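Local coordinates for protein gluconokinase (PDB 3T61) that probably phosphorylates D-gluconate at the expense of ATP, giving 6-phospho-D-gluconate and ADP, at residues S92-L104 against T143-V155. Numbering follows the deposited sequence.
Sequences SCSALKRSYRDKL and TQLETLEDPRGEV
The backbones of L96 and E149 meet where the loop before helix 98-106 passes the chain leaving helix 138-147, and E149 N donates to L96 O at 2.9 Å. E149 then turns its carboxylate back over the start of the other helix: E149 OE1 accepts from R98 N in a nearly straight bond (2.9 Å, 173°), met from above the carboxylate plane, and a water links the same oxygen to S99 OG. The aliphatic part of K97 runs past OE2, its ammonium going on to D69. In this P-loop kinase-like fold, with its five-stranded parallel sheet, the contact joins two connections on one side of the sheet, and R101 and P151 both rest on M24 of strand 21-24. R101, bent at chi3 (-70°), grips E154 side-on, NE to OE1 at 2.8 Å and NH2 to OE2 at 2.7 Å, the two flat groups nearly coplanar. R98 NE reaches E154 OE2 from above the carboxylate plane, 2.7 Å away, its guanidinium turned 80° from the carboxylate. P151 CB lies over one face of the R101 guanidinium, opposite K97 O, while R101 NH1 donates to A95 O at 2.8 Å. Farther along, L96 CD1 packs against T147 CG2 and CD2 against L148 CD1.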
# COMPACT_ATOMS: atom_id res chain seq x y z
N SER A 92 -6.32 13.09 -1.57
CA SER A 92 -5.32 13.00 -0.53
C SER A 92 -4.02 12.53 -1.20
O SER A 92 -3.99 11.52 -1.90
CB SER A 92 -5.76 12.02 0.57
OG SER A 92 -5.98 10.71 0.07
N CYS A 93 -2.95 13.28 -0.98
CA CYS A 93 -1.66 12.97 -1.56
C CYS A 93 -0.59 13.71 -0.77
O CYS A 93 -0.59 14.93 -0.71
CB CYS A 93 -1.65 13.40 -3.03
SG CYS A 93 -0.05 13.22 -3.82
N SER A 94 0.33 12.95 -0.17
CA SER A 94 1.41 13.53 0.63
C SER A 94 2.11 14.71 -0.05
O SER A 94 2.42 15.70 0.61
CB SER A 94 2.42 12.44 1.00
OG SER A 94 2.78 11.66 -0.11
N ALA A 95 2.36 14.60 -1.36
CA ALA A 95 2.98 15.67 -2.15
C ALA A 95 4.13 16.38 -1.44
O ALA A 95 4.20 17.61 -1.42
CB ALA A 95 1.91 16.69 -2.54
N LEU A 96 5.04 15.58 -0.90
CA LEU A 96 6.16 16.08 -0.14
C LEU A 96 7.13 17.06 -0.77
O LEU A 96 7.50 18.04 -0.13
CB LEU A 96 6.93 14.88 0.45
CG LEU A 96 6.10 13.95 1.34
CD1 LEU A 96 7.02 12.99 2.04
CD2 LEU A 96 5.30 14.75 2.38
N LYS A 97 7.56 16.82 -2.00
CA LYS A 97 8.51 17.73 -2.65
C LYS A 97 7.86 18.80 -3.51
O LYS A 97 6.71 18.66 -3.94
CB LYS A 97 9.51 16.94 -3.49
CG LYS A 97 10.36 15.97 -2.66
CD LYS A 97 11.35 15.22 -3.53
CE LYS A 97 12.16 14.24 -2.70
NZ LYS A 97 13.27 13.66 -3.49
N ARG A 98 8.61 19.87 -3.74
CA ARG A 98 8.17 20.98 -4.58
C ARG A 98 7.95 20.47 -6.01
O ARG A 98 6.99 20.86 -6.68
CB ARG A 98 9.24 22.09 -4.56
CG ARG A 98 9.05 23.15 -5.64
CD ARG A 98 7.69 23.81 -5.52
NE ARG A 98 7.75 24.98 -4.65
CZ ARG A 98 8.13 26.18 -5.06
NH1 ARG A 98 8.48 26.38 -6.32
NH2 ARG A 98 8.17 27.19 -4.19
N SER A 99 8.84 19.59 -6.46
CA SER A 99 8.75 18.99 -7.79
C SER A 99 7.36 18.40 -7.98
O SER A 99 6.66 18.69 -8.95
CB SER A 99 9.74 17.84 -7.96
OG SER A 99 11.00 18.14 -7.41
N TYR A 100 6.96 17.56 -7.03
CA TYR A 100 5.66 16.92 -7.13
C TYR A 100 4.50 17.91 -7.24
O TYR A 100 3.63 17.75 -8.10
CB TYR A 100 5.43 15.99 -5.94
CG TYR A 100 6.57 15.06 -5.60
CD1 TYR A 100 7.62 14.82 -6.50
CD2 TYR A 100 6.59 14.36 -4.39
CE1 TYR A 100 8.65 13.93 -6.19
CE2 TYR A 100 7.60 13.46 -4.07
CZ TYR A 100 8.63 13.25 -4.98
OH TYR A 100 9.61 12.35 -4.66
N ARG A 101 4.49 18.92 -6.38
CA ARG A 101 3.39 19.89 -6.39
C ARG A 101 3.37 20.74 -7.67
O ARG A 101 2.30 21.00 -8.21
CB ARG A 101 3.47 20.80 -5.14
CG ARG A 101 3.43 20.02 -3.82
CD ARG A 101 3.34 20.95 -2.60
NE ARG A 101 4.56 21.70 -2.33
CZ ARG A 101 5.61 21.25 -1.64
NH1 ARG A 101 5.60 20.02 -1.14
NH2 ARG A 101 6.65 22.04 -1.42
N ASP A 102 4.53 21.18 -8.14
CA ASP A 102 4.57 21.98 -9.37
C ASP A 102 4.00 21.18 -10.55
O ASP A 102 3.29 21.73 -11.39
CB ASP A 102 5.99 22.46 -9.69
CG ASP A 102 6.48 23.51 -8.72
OD1 ASP A 102 5.62 24.21 -8.14
OD2 ASP A 102 7.71 23.65 -8.53
N LYS A 103 4.31 19.88 -10.60
CA LYS A 103 3.80 19.03 -11.67
C LYS A 103 2.29 18.91 -11.57
O LYS A 103 1.57 19.10 -12.56
CB LYS A 103 4.41 17.63 -11.61
CG LYS A 103 5.39 17.36 -12.73
CD LYS A 103 4.74 17.53 -14.10
CE LYS A 103 5.79 17.41 -15.19
NZ LYS A 103 5.24 17.61 -16.56
N LEU A 104 1.80 18.60 -10.37
CA LEU A 104 0.37 18.47 -10.15
C LEU A 104 -0.39 19.74 -10.57
O LEU A 104 -1.50 19.67 -11.09
CB LEU A 104 0.11 18.14 -8.67
CG LEU A 104 0.56 16.76 -8.18
CD1 LEU A 104 0.09 16.56 -6.75
CD2 LEU A 104 -0.03 15.66 -9.07
N THR A 143 11.81 9.91 8.21
CA THR A 143 12.14 9.98 6.80
C THR A 143 11.11 10.84 6.05
O THR A 143 11.47 11.59 5.14
CB THR A 143 12.20 8.56 6.20
OG1 THR A 143 13.32 7.88 6.76
CG2 THR A 143 12.34 8.61 4.70
N GLN A 144 9.84 10.73 6.43
CA GLN A 144 8.78 11.54 5.82
C GLN A 144 9.11 13.01 6.06
O GLN A 144 9.12 13.83 5.14
CB GLN A 144 7.42 11.25 6.47
CG GLN A 144 6.77 9.92 6.13
CD GLN A 144 6.18 9.89 4.74
OE1 GLN A 144 6.79 9.38 3.81
NE2 GLN A 144 5.00 10.45 4.59
N LEU A 145 9.38 13.32 7.33
CA LEU A 145 9.70 14.68 7.73
C LEU A 145 10.95 15.24 7.07
O LEU A 145 10.99 16.41 6.73
CB LEU A 145 9.82 14.76 9.25
CG LEU A 145 8.50 14.43 9.96
CD1 LEU A 145 8.72 14.36 11.46
CD2 LEU A 145 7.45 15.48 9.60
N GLU A 146 11.97 14.41 6.87
CA GLU A 146 13.19 14.89 6.22
C GLU A 146 12.90 15.12 4.74
O GLU A 146 13.45 16.02 4.13
CB GLU A 146 14.32 13.87 6.36
CG GLU A 146 14.65 13.49 7.79
CD GLU A 146 15.76 12.45 7.89
OE1 GLU A 146 15.69 11.41 7.21
OE2 GLU A 146 16.72 12.69 8.66
N THR A 147 12.02 14.31 4.18
CA THR A 147 11.68 14.43 2.77
C THR A 147 10.74 15.61 2.51
O THR A 147 10.79 16.22 1.43
CB THR A 147 11.03 13.12 2.25
OG1 THR A 147 11.93 12.04 2.46
CG2 THR A 147 10.69 13.23 0.77
N LEU A 148 9.92 15.95 3.49
CA LEU A 148 8.98 17.06 3.36
C LEU A 148 9.65 18.41 3.10
O LEU A 148 10.54 18.84 3.84
CB LEU A 148 8.10 17.19 4.61
CG LEU A 148 7.20 18.44 4.65
CD1 LEU A 148 6.12 18.36 3.58
CD2 LEU A 148 6.56 18.58 6.01
N GLU A 149 9.22 19.05 2.03
CA GLU A 149 9.71 20.37 1.67
C GLU A 149 8.50 21.26 1.93
O GLU A 149 7.50 21.18 1.21
CB GLU A 149 10.11 20.41 0.20
CG GLU A 149 11.45 19.75 -0.08
CD GLU A 149 11.65 19.41 -1.54
OE1 GLU A 149 11.21 20.18 -2.41
OE2 GLU A 149 12.27 18.37 -1.82
N ASP A 150 8.60 22.09 2.97
CA ASP A 150 7.51 22.98 3.36
C ASP A 150 6.91 23.76 2.20
O ASP A 150 7.60 24.52 1.52
CB ASP A 150 7.98 23.95 4.45
CG ASP A 150 6.82 24.59 5.18
OD1 ASP A 150 5.99 25.26 4.53
OD2 ASP A 150 6.73 24.42 6.42
N PRO A 151 5.60 23.59 1.97
CA PRO A 151 4.88 24.27 0.89
C PRO A 151 4.45 25.70 1.17
O PRO A 151 4.09 26.43 0.25
CB PRO A 151 3.68 23.36 0.66
CG PRO A 151 3.35 22.95 2.08
CD PRO A 151 4.72 22.62 2.66
N ARG A 152 4.47 26.10 2.43
CA ARG A 152 4.05 27.45 2.79
C ARG A 152 4.74 28.51 1.95
O ARG A 152 5.96 28.48 1.75
CB ARG A 152 4.25 27.68 4.29
CG ARG A 152 3.13 27.02 5.09
CD ARG A 152 3.34 27.04 6.58
NE ARG A 152 4.46 26.21 7.00
CZ ARG A 152 4.66 25.83 8.26
NH1 ARG A 152 3.81 26.22 9.21
NH2 ARG A 152 5.71 25.08 8.57
N GLY A 153 3.95 29.43 1.44
CA GLY A 153 4.51 30.47 0.59
C GLY A 153 4.08 30.21 -0.84
O GLY A 153 3.77 31.14 -1.58
N GLU A 154 4.06 28.93 -1.22
CA GLU A 154 3.65 28.54 -2.56
C GLU A 154 2.21 28.99 -2.78
O GLU A 154 1.47 29.20 -1.82
CB GLU A 154 3.78 27.02 -2.75
CG GLU A 154 5.24 26.55 -2.80
CD GLU A 154 5.39 25.04 -2.73
OE1 GLU A 154 4.46 24.33 -3.15
OE2 GLU A 154 6.46 24.57 -2.26
N VAL A 155 1.82 29.13 -4.04
CA VAL A 155 0.48 29.59 -4.39
C VAL A 155 -0.68 28.72 -3.93
O VAL A 155 -0.55 27.51 -3.81
CB VAL A 155 0.36 29.80 -5.92
CG1 VAL A 155 1.33 30.88 -6.36
CG2 VAL A 155 0.64 28.49 -6.66
O HOH W 1 11.70 19.29 -5.13